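3,6-diketocamphane 1,6-monooxygenase (Pseudomonas putida, PDB 4UWM) catalyses the FMNH2- and O2-dependent Baeyer-Villiger oxidation of a camphor-derived diketone to a lactone, allowing the bacterium to grow on (-)-camphor. Local coordinates at residues 44-47 against 51-54; 56-61 against 76-81; 90-95 against 101-106. All blocks are in the same frame, centred on the assembly; numbering follows the deposited sequence.

Contact 1: 44-47 against 51-54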
ATOM      1  N   SER A  44       7.994   3.591  -9.978  1.00 13.29           N
ATOM      2  CA  SER A  44       9.165   2.912  -9.427  0.60 15.67           C
ATOM      3  C   SER A  44       9.182   2.858  -7.892  1.00 14.43           C
ATOM      4  O   SER A  44       8.355   3.474  -7.234  1.00 13.49           O
ATOM      5  CB  SER A  44      10.467   3.510  -9.963  0.60 14.34           C
ATOM      6  OG  SER A  44      10.504   3.430 -11.380  0.60 18.85           O
ATOM      7  N   GLU A  45      10.153   2.115  -7.361  1.00 12.46           N
ATOM      8  CA  GLU A  45      10.287   1.837  -5.931  1.00 13.10           C
ATOM      9  C   GLU A  45      11.728   1.992  -5.465  1.00 13.39           C
ATOM     10  O   GLU A  45      12.639   1.306  -5.979  1.00 13.83           O
ATOM     11  CB  GLU A  45       9.773   0.403  -5.649  1.00 12.61           C
ATOM     12  CG  GLU A  45       9.949  -0.103  -4.210  1.00 13.26           C
ATOM     13  CD  GLU A  45       9.362  -1.512  -4.037  1.00 15.12           C
ATOM     14  OE1 GLU A  45       8.161  -1.686  -4.307  1.00 17.76           O
ATOM     15  OE2 GLU A  45      10.102  -2.451  -3.668  1.00 14.69           O
ATOM     16  N   HIS A  46      11.947   2.893  -4.502  1.00 11.84           N
ATOM     17  CA  HIS A  46      13.267   3.107  -3.899  1.00 13.96           C
ATOM     18  C   HIS A  46      13.065   3.482  -2.441  1.00 14.42           C
ATOM     19  O   HIS A  46      12.208   4.314  -2.153  1.00 14.48           O
ATOM     20  CB  HIS A  46      14.016   4.269  -4.561  1.00 14.19           C
ATOM     21  CG  HIS A  46      14.178   4.145  -6.045  1.00 13.26           C
ATOM     22  ND1 HIS A  46      13.138   4.353  -6.934  1.00 13.11           N
ATOM     23  CD2 HIS A  46      15.279   3.893  -6.801  1.00 15.72           C
ATOM     24  CE1 HIS A  46      13.591   4.208  -8.172  1.00 14.47           C
ATOM     25  NE2 HIS A  46      14.880   3.912  -8.113  1.00 14.57           N
ATOM     26  N   ALA A  47      13.874   2.910  -1.551  1.00 14.50           N
ATOM     27  CA  ALA A  47      13.837   3.228  -0.114  1.00 16.53           C
ATOM     28  C   ALA A  47      14.968   4.151   0.336  1.00 17.92           C
ATOM     29  O   ALA A  47      14.893   4.717   1.428  1.00 17.22           O
ATOM     30  CB  ALA A  47      13.856   1.936   0.710  1.00 16.74           C
ATOM     31  N   TRP A  51      15.728  11.980  -5.096  1.00 16.08           N
ATOM     32  CA  TRP A  51      14.902  12.325  -6.240  1.00 19.96           C
ATOM     33  C   TRP A  51      13.851  11.247  -6.502  1.00 18.33           C
ATOM     34  O   TRP A  51      12.691  11.569  -6.795  1.00 16.63           O
ATOM     35  CB  TRP A  51      15.744  12.520  -7.508  1.00 19.16           C
ATOM     36  CG  TRP A  51      16.585  13.776  -7.588  1.00 19.81           C
ATOM     37  CD1 TRP A  51      17.815  13.972  -7.041  1.00 20.69           C
ATOM     38  CD2 TRP A  51      16.269  14.986  -8.316  1.00 19.22           C
ATOM     39  NE1 TRP A  51      18.291  15.229  -7.378  1.00 19.66           N
ATOM     40  CE2 TRP A  51      17.362  15.869  -8.155  1.00 24.24           C
ATOM     41  CE3 TRP A  51      15.185  15.395  -9.091  1.00 18.51           C
ATOM     42  CZ2 TRP A  51      17.385  17.152  -8.726  1.00 19.58           C
ATOM     43  CZ3 TRP A  51      15.206  16.687  -9.666  1.00 20.72           C
ATOM     44  CH2 TRP A  51      16.296  17.541  -9.469  1.00 20.26           C
ATOM     45  N   GLU A  52      14.260   9.977  -6.390  1.00 15.56           N
ATOM     46  CA  GLU A  52      13.356   8.865  -6.655  1.00 18.97           C
ATOM     47  C   GLU A  52      12.787   8.459  -5.296  1.00 16.34           C
ATOM     48  O   GLU A  52      13.321   7.592  -4.618  1.00 15.42           O
ATOM     49  CB  GLU A  52      14.103   7.710  -7.332  1.00 16.03           C
ATOM     50  CG  GLU A  52      14.934   8.129  -8.556  1.00 19.45           C
ATOM     51  CD  GLU A  52      16.374   8.534  -8.249  1.00 23.13           C
ATOM     52  OE1 GLU A  52      16.708   8.828  -7.088  1.00 20.01           O
ATOM     53  OE2 GLU A  52      17.191   8.594  -9.210  1.00 20.20           O
ATOM     54  N   ASN A  53      11.716   9.132  -4.893  1.00 14.94           N
ATOM     55  CA  ASN A  53      11.335   9.140  -3.478  1.00 15.39           C
ATOM     56  C   ASN A  53      10.019   8.412  -3.175  1.00 15.14           C
ATOM     57  O   ASN A  53       9.281   8.824  -2.283  1.00 14.31           O
ATOM     58  CB  ASN A  53      11.315  10.595  -2.949  1.00 15.46           C
ATOM     59  CG  ASN A  53      10.294  11.462  -3.657  1.00 15.55           C
ATOM     60  OD1 ASN A  53       9.737  11.061  -4.668  1.00 18.26           O
ATOM     61  ND2 ASN A  53      10.017  12.655  -3.108  1.00 16.80           N
ATOM     62  N   ILE A  54       9.722   7.339  -3.914  1.00 12.93           N
ATOM     63  CA  ILE A  54       8.524   6.552  -3.622  1.00 11.31           C
ATOM     64  C   ILE A  54       8.950   5.135  -3.205  1.00 11.42           C
ATOM     65  O   ILE A  54       9.396   4.366  -4.056  1.00 11.54           O
ATOM     66  CB  ILE A  54       7.516   6.546  -4.824  1.00 10.94           C
ATOM     67  CG1 ILE A  54       6.870   7.945  -4.984  1.00 13.57           C
ATOM     68  CG2 ILE A  54       6.424   5.475  -4.647  1.00 10.49           C
ATOM     69  CD1 ILE A  54       5.957   8.066  -6.203  1.00 15.25           C
TER
HETATM   70  O   HOH W   1      10.713   5.717  -6.258  1.00 13.04           O
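His-46 lies against Glu-52 through one face of its imidazole: CB of Glu-52 sits over the middle of the ring, 3.6 Å from the ring centroid and only 14° off its normal, a CH-pi contact. The methylene does the touching; beyond it the glutamate chain bends at chi2 (90°), and this turns the carboxylate off to hydrogen bonds with Tyr-284 and Gln-49 instead of the histidine. On the backbone side, Glu-52 O approaches His-46 CB at 3.4 Å.

Ile-54 supplies the polar half. Its O accepts the backbone N-H of His-46 at 3.0 Å, nearly straight at 163°, although the donor stands above the carbonyl plane. The same oxygen meets CA of Glu-45 at 3.3 Å in a CA-H...O contact. Water 1 bridges the two segments: it accepts from Ile-54 N at 3.0 Å and is hydrogen-bonded to His-46 ND1 at 2.9 Å. One imidazole nitrogen is thus tied, through the water, to the backbone facing it. Trp-94 of the second subunit packs on Ile-54.

All of this lies in the loop that follows strand 40-43, at the C-terminal end of the strand, where TIM barrels of the bacterial luciferase family bind their flavin. In one of its two modelled conformers, Ser-44 OG hydrogen-bonds both FMN O4 and Met-76 O, so the first residue of this folded-back loop belongs to the FMN site and 51-54 packs behind it.

Contact 2: 56-61 against 76-81. With FMN (flavin mononucleotide), chain C.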
ATOM      1  N   ASN A  56       6.872   2.897  -1.894  1.00  9.99           N
ATOM      2  CA  ASN A  56       5.717   2.008  -1.999  1.00 10.58           C
ATOM      3  C   ASN A  56       4.797   2.417  -3.165  1.00 11.23           C
ATOM      4  O   ASN A  56       3.770   3.047  -2.950  1.00 12.33           O
ATOM      5  CB  ASN A  56       4.907   1.996  -0.679  1.00 10.86           C
ATOM      6  CG  ASN A  56       5.635   1.310   0.466  1.00 12.10           C
ATOM      7  OD1 ASN A  56       6.399   1.955   1.207  1.00 11.90           O
ATOM      8  ND2 ASN A  56       5.370   0.013   0.656  1.00  9.57           N
ATOM      9  N   PRO A  57       5.167   2.060  -4.411  1.00 12.43           N
ATOM     10  CA  PRO A  57       4.377   2.465  -5.571  1.00 10.67           C
ATOM     11  C   PRO A  57       2.930   1.984  -5.492  1.00 12.25           C
ATOM     12  O   PRO A  57       2.053   2.639  -6.047  1.00 11.75           O
ATOM     13  CB  PRO A  57       5.115   1.804  -6.757  1.00 12.74           C
ATOM     14  CG  PRO A  57       6.006   0.741  -6.132  1.00 11.40           C
ATOM     15  CD  PRO A  57       6.403   1.352  -4.813  1.00 11.39           C
ATOM     16  N   GLU A  58       2.680   0.871  -4.791  1.00 10.71           N
ATOM     17  CA  GLU A  58       1.319   0.333  -4.691  1.00 10.68           C
ATOM     18  C   GLU A  58       0.353   1.296  -3.971  1.00 10.84           C
ATOM     19  O   GLU A  58      -0.873   1.273  -4.238  1.00 10.57           O
ATOM     20  CB  GLU A  58       1.329  -1.083  -4.041  1.00 11.25           C
ATOM     21  CG  GLU A  58       1.603  -1.094  -2.530  1.00 10.69           C
ATOM     22  CD  GLU A  58       3.069  -1.016  -2.127  1.00 13.97           C
ATOM     23  OE1 GLU A  58       3.964  -0.790  -2.981  1.00 12.99           O
ATOM     24  OE2 GLU A  58       3.356  -1.236  -0.926  1.00 14.36           O
ATOM     25  N   LEU A  59       0.873   2.132  -3.052  1.00 10.76           N
ATOM     26  CA  LEU A  59       0.018   3.128  -2.381  1.00 12.97           C
ATOM     27  C   LEU A  59      -0.537   4.157  -3.369  1.00 10.97           C
ATOM     28  O   LEU A  59      -1.730   4.525  -3.310  1.00 13.48           O
ATOM     29  CB  LEU A  59       0.756   3.853  -1.235  1.00 12.21           C
ATOM     30  CG  LEU A  59       1.267   3.052  -0.035  1.00 15.59           C
ATOM     31  CD1 LEU A  59       1.644   3.979   1.124  1.00 14.68           C
ATOM     32  CD2 LEU A  59       0.274   2.045   0.453  1.00 14.70           C
ATOM     33  N   LEU A  60       0.315   4.597  -4.276  1.00 10.51           N
ATOM     34  CA  LEU A  60      -0.086   5.582  -5.270  1.00 13.18           C
ATOM     35  C   LEU A  60      -1.045   4.948  -6.282  1.00 14.00           C
ATOM     36  O   LEU A  60      -2.060   5.542  -6.650  1.00 14.41           O
ATOM     37  CB  LEU A  60       1.151   6.129  -5.969  1.00 14.99           C
ATOM     38  CG  LEU A  60       0.924   7.092  -7.141  1.00 16.57           C
ATOM     39  CD1 LEU A  60       0.005   8.247  -6.736  1.00 18.38           C
ATOM     40  CD2 LEU A  60       2.266   7.579  -7.653  1.00 18.12           C
ATOM     41  N   ILE A  61      -0.738   3.718  -6.697  1.00 13.39           N
ATOM     42  CA  ILE A  61      -1.626   2.978  -7.612  1.00 12.62           C
ATOM     43  C   ILE A  61      -3.017   2.826  -6.994  1.00 12.98           C
ATOM     44  O   ILE A  61      -4.037   3.113  -7.638  1.00 13.44           O
ATOM     45  CB  ILE A  61      -1.053   1.589  -7.962  1.00 11.05           C
ATOM     46  CG1 ILE A  61       0.241   1.713  -8.771  1.00 12.73           C
ATOM     47  CG2 ILE A  61      -2.105   0.770  -8.715  1.00 11.47           C
ATOM     48  CD1 ILE A  61       1.025   0.411  -9.003  1.00 12.33           C
ATOM     49  N   MET A  76       7.167  -0.622 -11.075  1.00 14.75           N
ATOM     50  CA  MET A  76       8.300  -0.847 -11.972  0.60 16.29           C
ATOM     51  C   MET A  76       9.614  -0.442 -11.313  1.00 17.35           C
ATOM     52  O   MET A  76      10.178   0.636 -11.607  1.00 17.72           O
ATOM     53  CB  MET A  76       8.092  -0.088 -13.292  0.60 16.85           C
ATOM     54  CG  MET A  76       9.088  -0.451 -14.397  0.60 17.20           C
ATOM     55  SD  MET A  76       8.990  -2.202 -14.823  0.60 18.10           S
ATOM     56  CE  MET A  76       7.303  -2.280 -15.450  0.60 16.74           C
ATOM     57  N   ALA A  77      10.141  -1.286 -10.425  1.00 16.71           N
ATOM     58  CA  ALA A  77       9.631  -2.639 -10.118  1.00 16.95           C
ATOM     59  C   ALA A  77       9.480  -2.859  -8.617  1.00 15.60           C
ATOM     60  O   ALA A  77      10.208  -2.257  -7.811  1.00 15.25           O
ATOM     61  CB  ALA A  77      10.631  -3.660 -10.655  1.00 17.37           C
ATOM     62  N   HIS A  78       8.592  -3.766  -8.218  1.00 15.61           N
ATOM     63  CA  HIS A  78       8.697  -4.283  -6.845  1.00 13.33           C
ATOM     64  C   HIS A  78      10.020  -5.013  -6.681  1.00 13.73           C
ATOM     65  O   HIS A  78      10.385  -5.849  -7.519  1.00 15.21           O
ATOM     66  CB  HIS A  78       7.540  -5.240  -6.528  1.00 12.02           C
ATOM     67  CG  HIS A  78       6.249  -4.564  -6.210  1.00 11.84           C
ATOM     68  ND1 HIS A  78       6.161  -3.486  -5.349  1.00 11.59           N
ATOM     69  CD2 HIS A  78       4.977  -4.859  -6.576  1.00 10.81           C
ATOM     70  CE1 HIS A  78       4.885  -3.130  -5.231  1.00 11.44           C
ATOM     71  NE2 HIS A  78       4.151  -3.931  -5.982  1.00 10.19           N
ATOM     72  N   LEU A  79      10.749  -4.686  -5.630  1.00 13.77           N
ATOM     73  CA  LEU A  79      12.037  -5.308  -5.378  1.00 14.33           C
ATOM     74  C   LEU A  79      11.788  -6.552  -4.498  1.00 15.63           C
ATOM     75  O   LEU A  79      11.637  -6.461  -3.284  1.00 14.88           O
ATOM     76  CB  LEU A  79      13.017  -4.321  -4.730  1.00 14.83           C
ATOM     77  CG  LEU A  79      13.190  -3.030  -5.573  1.00 15.53           C
ATOM     78  CD1 LEU A  79      14.206  -2.096  -4.952  1.00 14.87           C
ATOM     79  CD2 LEU A  79      13.613  -3.387  -7.009  1.00 14.51           C
ATOM     80  N   LEU A  80      11.719  -7.702  -5.152  1.00 14.85           N
ATOM     81  CA  LEU A  80      11.373  -8.979  -4.471  1.00 16.50           C
ATOM     82  C   LEU A  80      12.217  -9.359  -3.272  1.00 17.44           C
ATOM     83  O   LEU A  80      11.677  -9.922  -2.321  1.00 19.18           O
ATOM     84  CB  LEU A  80      11.281 -10.127  -5.471  1.00 16.63           C
ATOM     85  CG  LEU A  80      10.392  -9.932  -6.701  1.00 17.86           C
ATOM     86  CD1 LEU A  80      10.176 -11.264  -7.409  1.00 19.18           C
ATOM     87  CD2 LEU A  80       9.056  -9.290  -6.376  1.00 16.54           C
ATOM     88  N   PRO A  81      13.533  -9.040  -3.276  1.00 18.25           N
ATOM     89  CA  PRO A  81      14.327  -9.381  -2.084  1.00 17.09           C
ATOM     90  C   PRO A  81      13.949  -8.630  -0.795  1.00 19.79           C
ATOM     91  O   PRO A  81      14.392  -9.007   0.291  1.00 21.75           O
ATOM     92  CB  PRO A  81      15.754  -9.035  -2.507  1.00 18.59           C
ATOM     93  CG  PRO A  81      15.737  -9.075  -4.005  1.00 17.69           C
ATOM     94  CD  PRO A  81      14.388  -8.523  -4.361  1.00 19.36           C
TER
HETATM   95  N1  FMN C 400      14.971  -0.466 -12.817  0.60 52.04           N
HETATM   96  C2  FMN C 400      13.628  -0.629 -12.642  0.60 49.03           C
HETATM   97  O2  FMN C 400      13.194  -1.713 -12.198  0.60 46.98           O
HETATM   98  N3  FMN C 400      12.734   0.334 -12.935  0.60 52.66           N
HETATM   99  C4  FMN C 400      13.102   1.526 -13.420  0.60 55.58           C
HETATM  100  O4  FMN C 400      12.231   2.382 -13.677  0.60 57.96           O
HETATM  101  C4A FMN C 400      14.552   1.795 -13.641  0.60 53.37           C
HETATM  102  N5  FMN C 400      15.004   2.976 -14.122  0.60 53.19           N
HETATM  103  C5A FMN C 400      16.328   3.203 -14.317  0.60 63.85           C
HETATM  104  C6  FMN C 400      16.758   4.433 -14.820  0.60 65.18           C
HETATM  105  C7  FMN C 400      18.115   4.685 -15.027  0.60 66.82           C
HETATM  106  C7M FMN C 400      18.559   6.020 -15.570  0.60 63.71           C
HETATM  107  C8  FMN C 400      19.109   3.620 -14.703  0.60 70.45           C
HETATM  108  C8M FMN C 400      20.584   3.835 -14.905  0.60 73.77           C
HETATM  109  C9  FMN C 400      18.682   2.393 -14.203  0.60 70.97           C
HETATM  110  C9A FMN C 400      17.329   2.136 -13.997  0.60 65.29           C
HETATM  111  N10 FMN C 400      16.888   0.884 -13.492  0.60 64.77           N
HETATM  112  C10 FMN C 400      15.494   0.692 -13.300  0.60 57.13           C
HETATM  113  C1' FMN C 400      17.858  -0.174 -13.151  0.60 59.12           C
HETATM  114  C2' FMN C 400      18.021  -1.180 -14.280  0.60 56.71           C
HETATM  115  O2' FMN C 400      16.721  -1.572 -14.717  0.60 47.28           O
HETATM  116  C3' FMN C 400      18.796  -2.407 -13.807  0.60 57.22           C
HETATM  117  O3' FMN C 400      20.186  -2.210 -14.104  0.60 65.47           O
HETATM  118  C4' FMN C 400      18.260  -3.679 -14.468  0.60 50.39           C
HETATM  119  O4' FMN C 400      17.059  -4.108 -13.812  0.60 51.25           O
HETATM  120  C5' FMN C 400      19.270  -4.820 -14.496  0.60 46.99           C
HETATM  121  O5' FMN C 400      19.889  -4.742 -15.773  0.60 40.44           O
HETATM  122  P   FMN C 400      20.783  -5.909 -16.407  0.60 34.63           P
HETATM  123  O1P FMN C 400      20.164  -7.216 -16.025  0.60 33.41           O
HETATM  124  O2P FMN C 400      20.642  -5.578 -17.863  0.60 34.19           O
HETATM  125  O3P FMN C 400      22.143  -5.659 -15.817  0.60 39.47           O
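Chi1 of 73° sets Glu-58 CG between its own backbone N and carbonyl carbon, and a bend at chi2 (-82°) then swings the carboxylate toward His-78, whose CG lies beside its backbone N. Glu-58 OE1 arrives in the plane of the imidazole, at its edge, 3.4 Å from His-78 CE1, while the carboxylate and ring planes stand 63° apart. Pro-57 CG meets the same CE1 obliquely at 4.1 Å. The other oxygen of the glutamate is held within its own segment: Asn-56 ND2 donates to Glu-58 OE2 at 2.8 Å, an almost straight bond on the syn side, tilted out of the carboxylate plane.

Here the start of helix 57-65 packs on the C-terminal end of strand 72-79, within a beta-alpha-beta unit of the TIM barrel. His-78 ND1 hydrogen-bonds Glu-45 OE1, so two glutamates lie close to the ring, and their charge, if present, could favour a protonated imidazole.

At the start of 76-81 the peptide between Met-76 and Ala-77 is cis, and its carbonyl, Met-76 O, takes the N3-H of FMN at 2.9 Å; Ala-77 CB packs 3.6 Å from FMN O2.

Contact 3: 90-95 against 101-106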
ATOM      1  N   THR A  90      -0.169 -11.568  -2.081  1.00 13.82           N
ATOM      2  CA  THR A  90      -1.543 -11.261  -1.666  1.00 12.54           C
ATOM      3  C   THR A  90      -1.929  -9.812  -2.053  1.00 14.37           C
ATOM      4  O   THR A  90      -3.020  -9.580  -2.569  1.00 12.63           O
ATOM      5  CB  THR A  90      -1.707 -11.447  -0.130  1.00 16.03           C
ATOM      6  OG1 THR A  90      -1.322 -12.781   0.237  1.00 19.03           O
ATOM      7  CG2 THR A  90      -3.160 -11.191   0.333  1.00 15.12           C
ATOM      8  N   MET A  91      -1.023  -8.874  -1.795  1.00 10.93           N
ATOM      9  CA  MET A  91      -1.257  -7.448  -2.117  1.00 12.04           C
ATOM     10  C   MET A  91      -1.417  -7.268  -3.625  1.00 12.57           C
ATOM     11  O   MET A  91      -2.337  -6.586  -4.081  1.00 14.86           O
ATOM     12  CB  MET A  91      -0.123  -6.560  -1.584  1.00 11.14           C
ATOM     13  CG  MET A  91      -0.316  -5.048  -1.878  1.00 10.87           C
ATOM     14  SD  MET A  91       0.426  -4.555  -3.430  1.00 16.43           S
ATOM     15  CE  MET A  91       2.166  -4.577  -3.042  1.00 12.10           C
ATOM     16  N   ILE A  92      -0.530  -7.883  -4.396  1.00 13.36           N
ATOM     17  CA  ILE A  92      -0.592  -7.802  -5.869  1.00 13.51           C
ATOM     18  C   ILE A  92      -1.934  -8.324  -6.401  1.00 14.72           C
ATOM     19  O   ILE A  92      -2.576  -7.687  -7.233  1.00 12.72           O
ATOM     20  CB  ILE A  92       0.581  -8.581  -6.498  1.00 12.15           C
ATOM     21  CG1 ILE A  92       1.903  -7.858  -6.231  1.00 12.75           C
ATOM     22  CG2 ILE A  92       0.362  -8.788  -8.004  1.00 12.74           C
ATOM     23  CD1 ILE A  92       3.152  -8.677  -6.494  1.00 12.36           C
ATOM     24  N   GLY A  93      -2.352  -9.501  -5.928  1.00 14.52           N
ATOM     25  CA  GLY A  93      -3.643 -10.052  -6.356  1.00 14.44           C
ATOM     26  C   GLY A  93      -4.833  -9.168  -5.996  1.00 16.96           C
ATOM     27  O   GLY A  93      -5.764  -8.977  -6.793  1.00 15.58           O
ATOM     28  N   TRP A  94      -4.814  -8.609  -4.789  1.00 12.22           N
ATOM     29  CA  TRP A  94      -5.940  -7.829  -4.337  1.00 11.92           C
ATOM     30  C   TRP A  94      -6.002  -6.510  -5.126  1.00 13.14           C
ATOM     31  O   TRP A  94      -7.073  -6.073  -5.518  1.00 14.34           O
ATOM     32  CB  TRP A  94      -5.813  -7.513  -2.821  1.00 11.09           C
ATOM     33  CG  TRP A  94      -7.044  -6.863  -2.232  1.00 12.03           C
ATOM     34  CD1 TRP A  94      -8.342  -7.273  -2.390  1.00 13.26           C
ATOM     35  CD2 TRP A  94      -7.096  -5.698  -1.377  1.00 12.38           C
ATOM     36  NE1 TRP A  94      -9.193  -6.450  -1.697  1.00 12.76           N
ATOM     37  CE2 TRP A  94      -8.461  -5.471  -1.068  1.00 11.15           C
ATOM     38  CE3 TRP A  94      -6.125  -4.814  -0.865  1.00 11.46           C
ATOM     39  CZ2 TRP A  94      -8.884  -4.414  -0.256  1.00 11.41           C
ATOM     40  CZ3 TRP A  94      -6.549  -3.752  -0.041  1.00 10.76           C
ATOM     41  CH2 TRP A  94      -7.908  -3.566   0.258  1.00 11.83           C
ATOM     42  N   LEU A  95      -4.843  -5.900  -5.330  1.00 14.07           N
ATOM     43  CA  LEU A  95      -4.764  -4.619  -6.064  1.00 12.68           C
ATOM     44  C   LEU A  95      -5.160  -4.833  -7.536  1.00 14.72           C
ATOM     45  O   LEU A  95      -5.894  -4.024  -8.091  1.00 15.41           O
ATOM     46  CB  LEU A  95      -3.364  -4.019  -5.934  1.00 12.48           C
ATOM     47  CG  LEU A  95      -3.146  -2.631  -6.605  1.00 12.36           C
ATOM     48  CD1 LEU A  95      -4.244  -1.661  -6.195  1.00 12.51           C
ATOM     49  CD2 LEU A  95      -1.756  -2.082  -6.246  1.00 10.70           C
ATOM     50  N   GLY A 101      -8.025  -5.759 -13.337  1.00 22.02           N
ATOM     51  CA  GLY A 101      -7.006  -6.204 -14.281  1.00 21.85           C
ATOM     52  C   GLY A 101      -6.268  -5.132 -15.061  1.00 23.04           C
ATOM     53  O   GLY A 101      -5.428  -5.466 -15.903  1.00 24.55           O
ATOM     54  N   ARG A 102      -6.556  -3.851 -14.789  1.00 20.13           N
ATOM     55  CA  ARG A 102      -5.772  -2.748 -15.361  1.00 19.67           C
ATOM     56  C   ARG A 102      -4.470  -2.648 -14.607  1.00 20.12           C
ATOM     57  O   ARG A 102      -4.192  -1.610 -13.982  1.00 20.67           O
ATOM     58  CB  ARG A 102      -6.502  -1.400 -15.239  1.00 19.11           C
ATOM     59  CG  ARG A 102      -7.870  -1.317 -15.900  1.00 23.62           C
ATOM     60  CD  ARG A 102      -8.455   0.085 -15.802  1.00 21.91           C
ATOM     61  NE  ARG A 102      -8.941   0.464 -14.476  1.00 24.88           N
ATOM     62  CZ  ARG A 102      -8.596   1.575 -13.813  1.00 21.58           C
ATOM     63  NH1 ARG A 102      -7.734   2.461 -14.324  1.00 23.92           N
ATOM     64  NH2 ARG A 102      -9.151   1.824 -12.644  1.00 23.12           N
ATOM     65  N   TYR A 103      -3.658  -3.703 -14.689  1.00 19.77           N
ATOM     66  CA  TYR A 103      -2.510  -3.851 -13.803  1.00 18.79           C
ATOM     67  C   TYR A 103      -1.525  -4.770 -14.469  1.00 20.04           C
ATOM     68  O   TYR A 103      -1.930  -5.713 -15.131  1.00 23.13           O
ATOM     69  CB  TYR A 103      -2.993  -4.438 -12.443  1.00 17.28           C
ATOM     70  CG  TYR A 103      -1.874  -4.713 -11.486  1.00 17.14           C
ATOM     71  CD1 TYR A 103      -1.205  -5.935 -11.508  1.00 17.45           C
ATOM     72  CD2 TYR A 103      -1.463  -3.744 -10.568  1.00 16.60           C
ATOM     73  CE1 TYR A 103      -0.148  -6.182 -10.665  1.00 18.53           C
ATOM     74  CE2 TYR A 103      -0.402  -3.984  -9.704  1.00 14.78           C
ATOM     75  CZ  TYR A 103       0.240  -5.211  -9.754  1.00 16.09           C
ATOM     76  OH  TYR A 103       1.306  -5.472  -8.924  1.00 13.50           O
ATOM     77  N   PHE A 104      -0.232  -4.494 -14.327  1.00 17.71           N
ATOM     78  CA  PHE A 104       0.773  -5.521 -14.561  1.00 18.50           C
ATOM     79  C   PHE A 104       1.910  -5.333 -13.584  1.00 19.25           C
ATOM     80  O   PHE A 104       1.982  -4.305 -12.910  1.00 17.54           O
ATOM     81  CB  PHE A 104       1.227  -5.639 -16.044  1.00 18.23           C
ATOM     82  CG  PHE A 104       1.870  -4.401 -16.616  1.00 17.83           C
ATOM     83  CD1 PHE A 104       1.089  -3.322 -17.027  1.00 19.67           C
ATOM     84  CD2 PHE A 104       3.260  -4.336 -16.778  1.00 17.59           C
ATOM     85  CE1 PHE A 104       1.680  -2.185 -17.567  1.00 20.70           C
ATOM     86  CE2 PHE A 104       3.857  -3.193 -17.309  1.00 20.14           C
ATOM     87  CZ  PHE A 104       3.052  -2.127 -17.714  1.00 20.79           C
ATOM     88  N   LEU A 105       2.787  -6.327 -13.496  1.00 18.50           N
ATOM     89  CA  LEU A 105       3.765  -6.403 -12.419  1.00 17.60           C
ATOM     90  C   LEU A 105       5.211  -6.357 -12.891  1.00 18.00           C
ATOM     91  O   LEU A 105       5.708  -7.294 -13.540  1.00 18.44           O
ATOM     92  CB  LEU A 105       3.514  -7.686 -11.590  1.00 16.02           C
ATOM     93  CG  LEU A 105       4.569  -8.110 -10.568  1.00 17.18           C
ATOM     94  CD1 LEU A 105       4.631  -7.119  -9.398  1.00 15.83           C
ATOM     95  CD2 LEU A 105       4.254  -9.532 -10.066  1.00 16.52           C
ATOM     96  N   GLY A 106       5.917  -5.292 -12.515  1.00 16.62           N
ATOM     97  CA  GLY A 106       7.361  -5.257 -12.701  1.00 15.17           C
ATOM     98  C   GLY A 106       8.045  -5.876 -11.504  1.00 16.96           C
ATOM     99  O   GLY A 106       7.703  -5.553 -10.365  1.00 13.36           O
TER
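Ile-92 meets Tyr-103 and Leu-105 with different branches, and the contact across the segments consists of apolar packing of this kind. CG2 of Ile-92 comes within 3.8 Å of Tyr-103 CE1, approaching the ring obliquely. Its delta methyl serves the other partner: Ile-92 CD1 touches Leu-105 CD1 at 3.6 Å and Leu-105 CD2 at 3.8 Å, wedged against the leucine fork. One helix turn further on, Leu-95 CD2 reaches Tyr-103 CE2 at 4.2 Å, so CE1 and CE2 are each met by a different helix residue. In each of these three pairs the side chains cross at about a right angle.

The tyrosine hydroxyl takes part by packing as well. Tyr-103 OH lies 3.6 Å from both CG1 and CG2 of Ile-92, directed at the isoleucine's branch point. It gets there because Tyr-103 CG is anti to its backbone N (chi1 176°), which carries the ring away from its backbone toward the helix.

No hydrogen bond crosses the segments; within the helix Leu-95 N donates to Met-91 O at 2.9 Å, and Arg-102 is the centre of an inverse gamma turn leading toward strand 105-108.

Helix 85-98 is laid here on the strand that follows it, the second half of a beta-alpha-beta unit. Trp-154 of helix 139-155 touches both Ile-92 and Leu-105, Leu-95 also packs on Ile-61 of helix 57-65, and Tyr-103 rests on Pro-75 of strand 72-79.

The contacts follow one another along the chain and span consecutive beta-alpha units of one TIM barrel. Contact 1 fills the loop between strand 40-43 and helix 57-65, contact 2 joins that helix to strand 72-79, and contact 3 joins helix 85-98 to strand 105-108, the next strand of the parallel sheet. Centres of contacts 1 and 2 lie about 9 Å apart, those of 2 and 3 about 10 Å, and those of 1 and 3 about 19 Å without touching. His-78 touches both neighbours, its N probably hydrogen-bonded to Gly-106 O. Contacts 1 and 2 reach FMN, contact 3 stands back from it, the side chain of Leu-105 about 11 Å away, and all three touch the second subunit.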